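UDP-N-acetylenolpyruvoylglucosamine reductase (Listeria monocytogenes, PDB 3TX1) probably catalyses the NADPH-dependent reduction of UDP-N-acetylenolpyruvoylglucosamine to UDP-N-acetylmuramate, an FAD-dependent step in making the peptidoglycan of the cell wall. Local coordinates at residues A171-T176 and I204-T209; L102-L107 and A119-K124; P33-K38 and V57-K62. All blocks are in the same frame, centred on the assembly; numbering follows the deposited sequence.

Contact 1. Residues A171-T176 and I204-T209; sequences AATVLT and IVLDAT. With FAD (flavin-adenine dinucleotide), chain B.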
loop_
_atom_site.group_PDB
_atom_site.type_symbol
_atom_site.label_atom_id
_atom_site.label_comp_id
_atom_site.label_asym_id
_atom_site.label_seq_id
_atom_site.Cartn_x
_atom_site.Cartn_y
_atom_site.Cartn_z
ATOM N N ALA A 171 -7.180 17.529 2.023
ATOM C CA ALA A 171 -8.163 17.044 2.966
ATOM C C ALA A 171 -8.403 15.550 2.761
ATOM O O ALA A 171 -8.127 14.995 1.694
ATOM C CB ALA A 171 -9.461 17.811 2.763
ATOM N N ALA A 172 -8.948 14.913 3.789
ATOM C CA ALA A 172 -9.288 13.503 3.734
ATOM C C ALA A 172 -10.551 13.201 4.530
ATOM O O ALA A 172 -10.819 13.834 5.573
ATOM C CB ALA A 172 -8.143 12.676 4.271
ATOM N N THR A 173 -11.333 12.251 4.016
ATOM C CA THR A 173 -12.481 11.748 4.754
ATOM C C THR A 173 -12.056 10.431 5.380
ATOM O O THR A 173 -11.553 9.544 4.703
ATOM C CB THR A 173 -13.690 11.468 3.871
ATOM O OG1 THR A 173 -13.985 12.628 3.104
ATOM C CG2 THR A 173 -14.899 11.113 4.741
ATOM N N VAL A 174 -12.334 10.281 6.652
ATOM C CA VAL A 174 -11.854 9.152 7.363
ATOM C C VAL A 174 -12.862 8.540 8.364
ATOM O O VAL A 174 -13.873 9.160 8.709
ATOM C CB VAL A 174 -10.578 9.646 8.054
ATOM C CG1 VAL A 174 -10.543 9.335 9.538
ATOM C CG2 VAL A 174 -9.352 9.194 7.305
ATOM N N LEU A 175 -12.592 7.308 8.792
ATOM C CA LEU A 175 -13.367 6.650 9.833
ATOM C C LEU A 175 -12.492 6.378 11.022
ATOM O O LEU A 175 -11.423 5.786 10.919
ATOM C CB LEU A 175 -14.003 5.334 9.369
ATOM C CG LEU A 175 -15.167 5.342 8.340
ATOM C CD1 LEU A 175 -15.835 3.975 8.294
ATOM C CD2 LEU A 175 -16.229 6.398 8.596
ATOM N N THR A 176 -12.951 6.828 12.170
ATOM C CA THR A 176 -12.252 6.556 13.406
ATOM C C THR A 176 -12.535 5.098 13.769
ATOM O O THR A 176 -13.446 4.461 13.215
ATOM C CB THR A 176 -12.718 7.494 14.520
ATOM O OG1 THR A 176 -14.057 7.163 14.895
ATOM C CG2 THR A 176 -12.684 8.944 14.045
ATOM N N ILE A 204 -9.320 5.035 9.041
ATOM C CA ILE A 204 -9.621 4.311 7.787
ATOM C C ILE A 204 -9.947 5.388 6.753
ATOM O O ILE A 204 -10.950 6.077 6.840
ATOM C CB ILE A 204 -10.808 3.311 7.882
ATOM C CG1 ILE A 204 -10.488 2.105 8.767
ATOM C CG2 ILE A 204 -11.183 2.776 6.502
ATOM C CD1 ILE A 204 -10.768 2.290 10.244
ATOM N N VAL A 205 -9.075 5.560 5.792
ATOM C CA VAL A 205 -9.290 6.577 4.797
ATOM C C VAL A 205 -10.416 6.162 3.879
ATOM O O VAL A 205 -10.400 5.029 3.394
ATOM C CB VAL A 205 -8.014 6.728 3.951
ATOM C CG1 VAL A 205 -8.189 7.753 2.821
ATOM C CG2 VAL A 205 -6.843 7.053 4.872
ATOM N N LEU A 206 -11.380 7.057 3.655
ATOM C CA LEU A 206 -12.451 6.838 2.674
ATOM C C LEU A 206 -12.263 7.609 1.347
ATOM O O LEU A 206 -12.562 7.092 0.278
ATOM C CB LEU A 206 -13.810 7.114 3.264
ATOM C CG LEU A 206 -14.177 6.181 4.405
ATOM C CD1 LEU A 206 -15.453 6.666 5.059
ATOM C CD2 LEU A 206 -14.336 4.755 3.920
ATOM N N ASP A 207 -11.818 8.856 1.410
ATOM C CA ASP A 207 -11.475 9.590 0.186
ATOM C C ASP A 207 -10.464 10.675 0.497
ATOM O O ASP A 207 -10.290 11.048 1.658
ATOM C CB ASP A 207 -12.695 10.098 -0.599
ATOM C CG ASP A 207 -13.529 11.089 0.185
ATOM O OD1 ASP A 207 -14.777 10.908 0.304
ATOM O OD2 ASP A 207 -12.926 12.039 0.716
ATOM N N ALA A 208 -9.765 11.135 -0.533
ATOM C CA ALA A 208 -8.712 12.131 -0.351
ATOM C C ALA A 208 -8.825 13.332 -1.313
ATOM O O ALA A 208 -9.297 13.186 -2.460
ATOM C CB ALA A 208 -7.347 11.466 -0.475
ATOM N N THR A 209 -8.414 14.508 -0.828
ATOM C CA THR A 209 -8.435 15.746 -1.627
ATOM C C THR A 209 -7.035 16.307 -1.775
ATOM O O THR A 209 -6.388 16.672 -0.782
ATOM C CB THR A 209 -9.248 16.886 -0.976
ATOM O OG1 THR A 209 -10.617 16.511 -0.815
ATOM C CG2 THR A 209 -9.215 18.090 -1.865
HETATM P PA FAD B . -1.378 -2.011 1.254
HETATM O O1A FAD B . -2.636 -2.753 0.950
HETATM O O2A FAD B . -0.053 -2.629 0.913
HETATM O O5B FAD B . -1.300 -1.734 2.826
HETATM C C5B FAD B . -0.457 -0.628 3.132
HETATM C C4B FAD B . -0.734 -0.061 4.508
HETATM O O4B FAD B . -1.743 0.935 4.441
HETATM C C3B FAD B . -1.201 -1.047 5.556
HETATM O O3B FAD B . -0.811 -0.492 6.836
HETATM C C2B FAD B . -2.717 -0.938 5.395
HETATM O O2B FAD B . -3.548 -1.376 6.488
HETATM C C1B FAD B . -2.859 0.547 5.232
HETATM N N9A FAD B . -4.031 0.851 4.430
HETATM C C8A FAD B . -4.328 0.406 3.200
HETATM N N7A FAD B . -5.473 1.013 2.777
HETATM C C5A FAD B . -5.914 1.866 3.727
HETATM C C6A FAD B . -7.059 2.783 3.964
HETATM N N6A FAD B . -8.064 2.971 3.063
HETATM N N1A FAD B . -7.080 3.456 5.134
HETATM C C2A FAD B . -6.132 3.326 6.054
HETATM N N3A FAD B . -5.092 2.499 5.938
HETATM C C4A FAD B . -4.934 1.754 4.821
HETATM N N1 FAD B . 5.836 3.374 -2.194
HETATM C C2 FAD B . 6.322 4.634 -2.314
HETATM O O2 FAD B . 6.083 5.467 -1.424
HETATM N N3 FAD B . 7.030 5.070 -3.365
HETATM C C4 FAD B . 7.362 4.298 -4.390
HETATM O O4 FAD B . 8.059 4.730 -5.337
HETATM C C4X FAD B . 6.871 2.914 -4.331
HETATM N N5 FAD B . 7.151 2.072 -5.321
HETATM C C5X FAD B . 6.729 0.799 -5.315
HETATM C C6 FAD B . 7.048 -0.008 -6.396
HETATM C C7 FAD B . 6.614 -1.307 -6.445
HETATM C C7M FAD B . 6.982 -2.177 -7.618
HETATM C C8 FAD B . 5.791 -1.795 -5.315
HETATM C C8M FAD B . 5.291 -3.193 -5.285
HETATM C C9 FAD B . 5.475 -0.995 -4.250
HETATM C C9A FAD B . 5.925 0.302 -4.204
HETATM N N10 FAD B . 5.597 1.161 -3.126
HETATM C C10 FAD B . 6.071 2.485 -3.167
HETATM C "C1'" FAD B . 4.810 0.659 -1.984
HETATM C "C2'" FAD B . 3.327 0.866 -2.188
HETATM O "O2'" FAD B . 3.048 1.106 -3.564
HETATM C "C3'" FAD B . 2.827 2.070 -1.411
HETATM O "O3'" FAD B . 3.218 1.868 -0.059
HETATM C "C4'" FAD B . 1.308 2.160 -1.518
HETATM O "O4'" FAD B . 0.843 3.494 -1.266
HETATM C "C5'" FAD B . 0.595 1.144 -0.644
HETATM O "O5'" FAD B . -0.685 0.953 -1.200
HETATM P P FAD B . -1.626 -0.273 -0.869
HETATM O O1P FAD B . -2.994 0.202 -1.203
HETATM O O2P FAD B . -1.019 -1.413 -1.613
HETATM O O3P FAD B . -1.444 -0.534 0.664
#
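From A171 paired with T209 to L175 paired with I204, the two strands run antiparallel at 143°, with a classic beta bulge where L206 and D207 both face T173. At the bulge T173 O takes a short bond from L206 N (2.7 Å) and a weak, long one from D207 N (3.4 Å), while T173 N donates to D207 O. The pair L175 and I204 is hydrogen-bonded in both directions beyond it. T173 and D207 also meet through their side chains, on the sheet face that carries A171 and L175. The T173 hydroxyl stands beside its own backbone N and donates to D207 OD2 (2.7 Å) on the syn side, 33° out of the carboxylate plane. D207 reaches it because its CG sits between its backbone N and carbonyl carbon (chi1 62°), which swings the carboxylate toward the T173 side chain. L175, on this face, rests its branch point against a methyl of the bulge residue L206, CG to CD1 3.5 Å, and helix 64-76 covers both leucines. The other face carries V174 and V205, whose CG2 methyls lie 4.1 Å apart, together with A172 and A208; L154 of helix 150-156 packs on A172, V205 and A208. As a member of a non-hydrogen-bonded pair, V205 turns its backbone polar groups away from A171-T176 and toward the FAD adenine. Its N donates to N1A (3.0 Å), and its O accepts from N6A (3.1 Å) in a nearly straight bond. S121 OG makes a further, weak bond to V205 O. The cofactor's adenine is thus read at N1A and N6A by main-chain atoms of one residue, a recognition that depends on the path of the strand and not on a polar side chain.

Contact 2. Residues L102-L107 and A119-K124; sequences LHLDLL and AMSGAK. With FAD (flavin-adenine dinucleotide), chain B.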
loop_
_atom_site.group_PDB
_atom_site.type_symbol
_atom_site.label_atom_id
_atom_site.label_comp_id
_atom_site.label_asym_id
_atom_site.label_seq_id
_atom_site.Cartn_x
_atom_site.Cartn_y
_atom_site.Cartn_z
ATOM N N LEU A 102 -11.143 -5.551 5.770
ATOM C CA LEU A 102 -11.968 -4.703 4.926
ATOM C C LEU A 102 -11.179 -4.251 3.731
ATOM O O LEU A 102 -10.082 -3.719 3.877
ATOM C CB LEU A 102 -12.333 -3.426 5.648
ATOM C CG LEU A 102 -13.585 -3.110 6.428
ATOM C CD1 LEU A 102 -13.463 -1.638 6.778
ATOM C CD2 LEU A 102 -14.794 -3.304 5.545
ATOM N N HIS A 103 -11.780 -4.405 2.565
ATOM C CA HIS A 103 -11.164 -4.052 1.327
ATOM C C HIS A 103 -12.139 -3.113 0.650
ATOM O O HIS A 103 -13.286 -3.458 0.330
ATOM C CB HIS A 103 -10.870 -5.345 0.549
ATOM C CG HIS A 103 -10.052 -5.149 -0.711
ATOM N ND1 HIS A 103 -8.826 -4.587 -0.709
ATOM C CD2 HIS A 103 -10.322 -5.492 -2.032
ATOM C CE1 HIS A 103 -8.357 -4.535 -1.973
ATOM N NE2 HIS A 103 -9.275 -5.087 -2.779
ATOM N N LEU A 104 -11.683 -1.905 0.394
ATOM C CA LEU A 104 -12.556 -0.880 -0.113
ATOM C C LEU A 104 -12.435 -0.724 -1.597
ATOM O O LEU A 104 -12.521 0.345 -2.136
ATOM C CB LEU A 104 -12.260 0.431 0.562
ATOM C CG LEU A 104 -11.998 0.338 2.040
ATOM C CD1 LEU A 104 -11.202 1.516 2.501
ATOM C CD2 LEU A 104 -13.270 0.238 2.814
ATOM N N ASP A 105 -12.246 -1.835 -2.251
ATOM C CA ASP A 105 -12.092 -1.898 -3.687
ATOM C C ASP A 105 -13.234 -1.169 -4.379
ATOM O O ASP A 105 -13.002 -0.443 -5.339
ATOM C CB ASP A 105 -12.101 -3.357 -4.116
ATOM C CG ASP A 105 -11.140 -3.629 -5.243
ATOM O OD1 ASP A 105 -10.724 -2.666 -5.923
ATOM O OD2 ASP A 105 -10.771 -4.807 -5.444
ATOM N N LEU A 106 -14.464 -1.334 -3.873
ATOM C CA LEU A 106 -15.650 -0.706 -4.493
ATOM C C LEU A 106 -15.775 0.813 -4.332
ATOM O O LEU A 106 -16.622 1.431 -4.951
ATOM C CB LEU A 106 -16.919 -1.393 -4.027
ATOM C CG LEU A 106 -16.784 -2.880 -4.328
ATOM C CD1 LEU A 106 -17.879 -3.707 -3.672
ATOM C CD2 LEU A 106 -16.775 -3.072 -5.828
ATOM N N LEU A 107 -14.933 1.411 -3.502
ATOM C CA LEU A 107 -14.973 2.831 -3.325
ATOM C C LEU A 107 -13.889 3.358 -4.225
ATOM O O LEU A 107 -12.777 3.605 -3.773
ATOM C CB LEU A 107 -14.748 3.184 -1.861
ATOM C CG LEU A 107 -15.742 2.549 -0.865
ATOM C CD1 LEU A 107 -15.541 3.119 0.521
ATOM C CD2 LEU A 107 -17.189 2.735 -1.295
ATOM N N ALA A 119 -10.472 11.812 -4.698
ATOM C CA ALA A 119 -10.444 10.384 -5.034
ATOM C C ALA A 119 -10.793 9.526 -3.840
ATOM O O ALA A 119 -10.358 9.814 -2.728
ATOM C CB ALA A 119 -9.067 9.994 -5.541
ATOM N N MET A 120 -11.557 8.465 -4.079
ATOM C CA MET A 120 -11.935 7.536 -3.028
ATOM C C MET A 120 -10.762 6.621 -2.627
ATOM O O MET A 120 -9.804 6.459 -3.395
ATOM C CB MET A 120 -13.177 6.762 -3.428
ATOM C CG MET A 120 -14.419 7.576 -3.179
ATOM S SD MET A 120 -15.870 6.613 -3.565
ATOM C CE MET A 120 -17.085 7.524 -2.629
ATOM N N SER A 121 -10.832 6.003 -1.450
ATOM C CA SER A 121 -9.662 5.309 -0.938
ATOM C C SER A 121 -9.330 4.010 -1.635
ATOM O O SER A 121 -8.245 3.444 -1.418
ATOM C CB SER A 121 -9.782 5.094 0.552
ATOM O OG SER A 121 -10.767 4.131 0.801
ATOM N N GLY A 122 -10.253 3.560 -2.487
ATOM C CA GLY A 122 -10.109 2.290 -3.202
ATOM C C GLY A 122 -9.595 2.554 -4.600
ATOM O O GLY A 122 -9.328 1.625 -5.355
ATOM N N ALA A 123 -9.475 3.830 -4.953
ATOM C CA ALA A 123 -8.936 4.212 -6.251
ATOM C C ALA A 123 -7.445 3.922 -6.296
ATOM O O ALA A 123 -6.774 3.971 -5.274
ATOM C CB ALA A 123 -9.191 5.694 -6.534
ATOM N N LYS A 124 -6.941 3.620 -7.482
ATOM C CA LYS A 124 -5.548 3.333 -7.653
ATOM C C LYS A 124 -4.876 4.631 -7.748
ATOM O O LYS A 124 -5.396 5.555 -8.363
ATOM C CB LYS A 124 -5.302 2.509 -8.902
ATOM C CG LYS A 124 -5.590 1.055 -8.632
ATOM C CD LYS A 124 -5.594 0.231 -9.885
ATOM C CE LYS A 124 -5.809 -1.216 -9.482
ATOM N NZ LYS A 124 -5.612 -2.100 -10.669
HETATM P PA FAD B . -1.378 -2.011 1.254
HETATM O O1A FAD B . -2.636 -2.753 0.950
HETATM O O2A FAD B . -0.053 -2.629 0.913
HETATM O O5B FAD B . -1.300 -1.734 2.826
HETATM C C5B FAD B . -0.457 -0.628 3.132
HETATM C C4B FAD B . -0.734 -0.061 4.508
HETATM O O4B FAD B . -1.743 0.935 4.441
HETATM C C3B FAD B . -1.201 -1.047 5.556
HETATM O O3B FAD B . -0.811 -0.492 6.836
HETATM C C2B FAD B . -2.717 -0.938 5.395
HETATM O O2B FAD B . -3.548 -1.376 6.488
HETATM C C1B FAD B . -2.859 0.547 5.232
HETATM N N9A FAD B . -4.031 0.851 4.430
HETATM C C8A FAD B . -4.328 0.406 3.200
HETATM N N7A FAD B . -5.473 1.013 2.777
HETATM C C5A FAD B . -5.914 1.866 3.727
HETATM C C6A FAD B . -7.059 2.783 3.964
HETATM N N6A FAD B . -8.064 2.971 3.063
HETATM N N1A FAD B . -7.080 3.456 5.134
HETATM C C2A FAD B . -6.132 3.326 6.054
HETATM N N3A FAD B . -5.092 2.499 5.938
HETATM C C4A FAD B . -4.934 1.754 4.821
HETATM N N1 FAD B . 5.836 3.374 -2.194
HETATM C C2 FAD B . 6.322 4.634 -2.314
HETATM O O2 FAD B . 6.083 5.467 -1.424
HETATM N N3 FAD B . 7.030 5.070 -3.365
HETATM C C4 FAD B . 7.362 4.298 -4.390
HETATM O O4 FAD B . 8.059 4.730 -5.337
HETATM C C4X FAD B . 6.871 2.914 -4.331
HETATM N N5 FAD B . 7.151 2.072 -5.321
HETATM C C5X FAD B . 6.729 0.799 -5.315
HETATM C C6 FAD B . 7.048 -0.008 -6.396
HETATM C C7 FAD B . 6.614 -1.307 -6.445
HETATM C C7M FAD B . 6.982 -2.177 -7.618
HETATM C C8 FAD B . 5.791 -1.795 -5.315
HETATM C C8M FAD B . 5.291 -3.193 -5.285
HETATM C C9 FAD B . 5.475 -0.995 -4.250
HETATM C C9A FAD B . 5.925 0.302 -4.204
HETATM N N10 FAD B . 5.597 1.161 -3.126
HETATM C C10 FAD B . 6.071 2.485 -3.167
HETATM C "C1'" FAD B . 4.810 0.659 -1.984
HETATM C "C2'" FAD B . 3.327 0.866 -2.188
HETATM O "O2'" FAD B . 3.048 1.106 -3.564
HETATM C "C3'" FAD B . 2.827 2.070 -1.411
HETATM O "O3'" FAD B . 3.218 1.868 -0.059
HETATM C "C4'" FAD B . 1.308 2.160 -1.518
HETATM O "O4'" FAD B . 0.843 3.494 -1.266
HETATM C "C5'" FAD B . 0.595 1.144 -0.644
HETATM O "O5'" FAD B . -0.685 0.953 -1.200
HETATM P P FAD B . -1.626 -0.273 -0.869
HETATM O O1P FAD B . -2.994 0.202 -1.203
HETATM O O2P FAD B . -1.019 -1.413 -1.613
HETATM O O3P FAD B . -1.444 -0.534 0.664
#
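L104 and S121 meet beside the FAD adenine, the CD1 methyl of the leucine lying against the serine OG. Both come up to the exocyclic amine of the base: L104 CD1 is 3.5 Å from FAD N6A, and S121 CB is 3.7 Å from the same atom. S121 OG lies between its own backbone N and carbonyl carbon (chi1 71°), a torsion that sets it against L104 CD1. The serine thus touches the adenine's amino group by packing, with the leucine methyl as its apolar neighbour. Farther from the cofactor, the extended chain of M120 runs past L107, its SD 4.0 Å from L107 CB, while M120 CB lies near L107 O. L107 also packs on L206, and M120 on D207. The backbones meet at G122. Its N gives L107 O a weak, bent bond (2.8 Å, 128°), and its CA makes a CA-H...O contact with L104 O at 3.3 Å; with no side chain, the glycine brings its main chain directly against both carbonyls. Two type I beta turns, L104-L107 and M120-A123, follow strands 100-103 and 116-120 in the chain and face each other, and together they form part of the adenine pocket in the PCMH-type FAD-binding domain.

Contact 3. Residues P33-K38 and V57-K62; sequences PHIAIK and VFVMPK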
loop_
_atom_site.group_PDB
_atom_site.type_symbol
_atom_site.label_atom_id
_atom_site.label_comp_id
_atom_site.label_asym_id
_atom_site.label_seq_id
_atom_site.Cartn_x
_atom_site.Cartn_y
_atom_site.Cartn_z
ATOM N N PRO A 33 -26.866 -8.520 5.288
ATOM C CA PRO A 33 -26.814 -9.082 3.952
ATOM C C PRO A 33 -26.608 -7.826 3.094
ATOM O O PRO A 33 -26.433 -6.739 3.672
ATOM C CB PRO A 33 -28.216 -9.643 3.774
ATOM C CG PRO A 33 -29.088 -8.715 4.570
ATOM C CD PRO A 33 -28.249 -8.273 5.741
ATOM N N HIS A 34 -26.610 -7.918 1.768
ATOM C CA HIS A 34 -26.440 -6.700 0.954
ATOM C C HIS A 34 -25.043 -6.127 1.050
ATOM O O HIS A 34 -24.706 -5.194 0.319
ATOM C CB HIS A 34 -27.430 -5.604 1.369
ATOM C CG HIS A 34 -28.888 -5.950 1.150
ATOM N ND1 HIS A 34 -29.779 -5.050 0.680
ATOM C CD2 HIS A 34 -29.598 -7.135 1.352
ATOM C CE1 HIS A 34 -30.992 -5.628 0.591
ATOM N NE2 HIS A 34 -30.876 -6.905 0.996
ATOM N N ILE A 35 -24.237 -6.610 1.994
ATOM C CA ILE A 35 -22.829 -6.193 2.069
ATOM C C ILE A 35 -22.064 -7.397 1.590
ATOM O O ILE A 35 -22.095 -8.464 2.236
ATOM C CB ILE A 35 -22.334 -5.818 3.492
ATOM C CG1 ILE A 35 -22.991 -4.524 3.985
ATOM C CG2 ILE A 35 -20.832 -5.592 3.487
ATOM C CD1 ILE A 35 -22.593 -4.136 5.389
ATOM N N ALA A 36 -21.424 -7.245 0.438
ATOM C CA ALA A 36 -20.612 -8.319 -0.123
ATOM C C ALA A 36 -19.563 -8.725 0.898
ATOM O O ALA A 36 -18.719 -7.910 1.296
ATOM C CB ALA A 36 -19.959 -7.860 -1.409
ATOM N N ILE A 37 -19.667 -9.969 1.349
ATOM C CA ILE A 37 -18.762 -10.558 2.332
ATOM C C ILE A 37 -18.286 -11.942 1.886
ATOM O O ILE A 37 -18.988 -12.639 1.152
ATOM C CB ILE A 37 -19.451 -10.705 3.698
ATOM C CG1 ILE A 37 -19.681 -9.324 4.298
ATOM C CG2 ILE A 37 -18.618 -11.569 4.643
ATOM C CD1 ILE A 37 -20.470 -9.326 5.586
ATOM N N LYS A 38 -17.090 -12.338 2.322
ATOM C CA LYS A 38 -16.554 -13.659 1.981
ATOM C C LYS A 38 -15.932 -14.467 3.129
ATOM O O LYS A 38 -15.264 -13.975 4.043
ATOM C CB LYS A 38 -15.650 -13.619 0.746
ATOM C CG LYS A 38 -16.424 -13.491 -0.556
ATOM C CD LYS A 38 -15.514 -13.653 -1.760
ATOM C CE LYS A 38 -16.327 -13.856 -3.028
ATOM N NZ LYS A 38 -15.496 -14.437 -4.118
ATOM N N VAL A 57 -12.716 -13.551 7.724
ATOM C CA VAL A 57 -13.876 -12.714 7.370
ATOM C C VAL A 57 -13.463 -11.552 6.420
ATOM O O VAL A 57 -12.879 -10.561 6.863
ATOM C CB VAL A 57 -14.555 -12.143 8.639
ATOM C CG1 VAL A 57 -15.863 -11.466 8.274
ATOM C CG2 VAL A 57 -14.807 -13.242 9.680
ATOM N N PHE A 58 -13.817 -11.667 5.135
ATOM C CA PHE A 58 -13.422 -10.706 4.104
ATOM C C PHE A 58 -14.583 -9.877 3.553
ATOM O O PHE A 58 -15.444 -10.389 2.839
ATOM C CB PHE A 58 -12.720 -11.451 2.973
ATOM C CG PHE A 58 -12.015 -10.566 1.996
ATOM C CD1 PHE A 58 -10.822 -9.928 2.348
ATOM C CD2 PHE A 58 -12.525 -10.379 0.708
ATOM C CE1 PHE A 58 -10.175 -9.103 1.437
ATOM C CE2 PHE A 58 -11.868 -9.553 -0.208
ATOM C CZ PHE A 58 -10.690 -8.929 0.157
ATOM N N VAL A 59 -14.554 -8.575 3.836
ATOM C CA VAL A 59 -15.649 -7.689 3.495
ATOM C C VAL A 59 -15.332 -6.597 2.490
ATOM O O VAL A 59 -14.326 -5.886 2.646
ATOM C CB VAL A 59 -16.133 -6.986 4.765
ATOM C CG1 VAL A 59 -17.425 -6.235 4.484
ATOM C CG2 VAL A 59 -16.338 -8.006 5.878
ATOM N N MET A 60 -16.224 -6.440 1.499
ATOM C CA MET A 60 -16.127 -5.368 0.480
ATOM C C MET A 60 -17.352 -4.447 0.428
ATOM O O MET A 60 -18.380 -4.826 -0.142
ATOM C CB MET A 60 -15.851 -5.944 -0.905
ATOM C CG MET A 60 -14.439 -6.468 -1.053
ATOM S SD MET A 60 -14.294 -7.638 -2.406
ATOM C CE MET A 60 -15.574 -8.842 -1.991
ATOM N N PRO A 61 -17.258 -3.252 1.043
ATOM C CA PRO A 61 -18.392 -2.325 1.080
ATOM C C PRO A 61 -18.534 -1.467 -0.160
ATOM O O PRO A 61 -17.554 -0.941 -0.658
ATOM C CB PRO A 61 -18.105 -1.432 2.286
ATOM C CG PRO A 61 -16.679 -1.627 2.621
ATOM C CD PRO A 61 -16.246 -2.951 2.071
ATOM N N LYS A 62 -19.776 -1.305 -0.607
ATOM C CA LYS A 62 -20.155 -0.570 -1.802
ATOM C C LYS A 62 -20.396 0.857 -1.392
ATOM O O LYS A 62 -20.336 1.783 -2.215
ATOM C CB LYS A 62 -21.485 -1.124 -2.333
ATOM C CG LYS A 62 -21.646 -2.646 -2.166
ATOM C CD LYS A 62 -22.829 -3.219 -2.935
ATOM C CE LYS A 62 -24.175 -2.804 -2.358
ATOM N NZ LYS A 62 -24.468 -3.520 -1.089
#
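I35 and I37 both pack on V59, each with a different branch. In I35 it is the CG2 methyl, trans to the backbone N, that crosses over V59 CG1 at 3.6 Å; in I37 it is CG1, which lies beside the backbone N (chi1 -69°), 3.8 Å from the same valine methyl. I37 and V59, a non-hydrogen-bonded antiparallel pair, lie side by side and point the same way. The neighbouring pair K38 and F58 is bonded both ways, K38 N to F58 O at 2.6 Å and F58 N to K38 O at 2.9 Å, and M60 N adds a bond to A36 O. On the face of K38 and F58 the two side chains part after CB: the lysine chain runs out extended, whereas the phenyl group, with chi1 -168°, leads away to meet the ring of Y46. K62 turns its amine to E66 of helix 64-76 in a salt bridge. The contact ties the two strands of a beta hairpin: helix 28-31 covers I37 and V59, helix 64-76 covers I35, and strand 100-103 continues the sheet beyond strand 54-60.

How the contacts relate
Contact 1 is largely buried, a bulged antiparallel pair; contacts 2 and 3 are only partly buried, and contact 3 lies at the outermost strand of its sheet. Contact 2 bridges the other two. Strand 116-120 pairs with strand 204-214 of contact 1, A208 N probably bonding to A119 O, and strand 100-103 pairs with strand 54-60 of contact 3 through H103 N and V59 O. Contacts 1 and 3 do not touch, their nearest atoms being about 7 Å apart. Contacts 1 and 2 share the FAD adenine, polar main-chain bonds in one and close side-chain packing in the other, whereas contact 3 combines hairpin bonding with aliphatic packing.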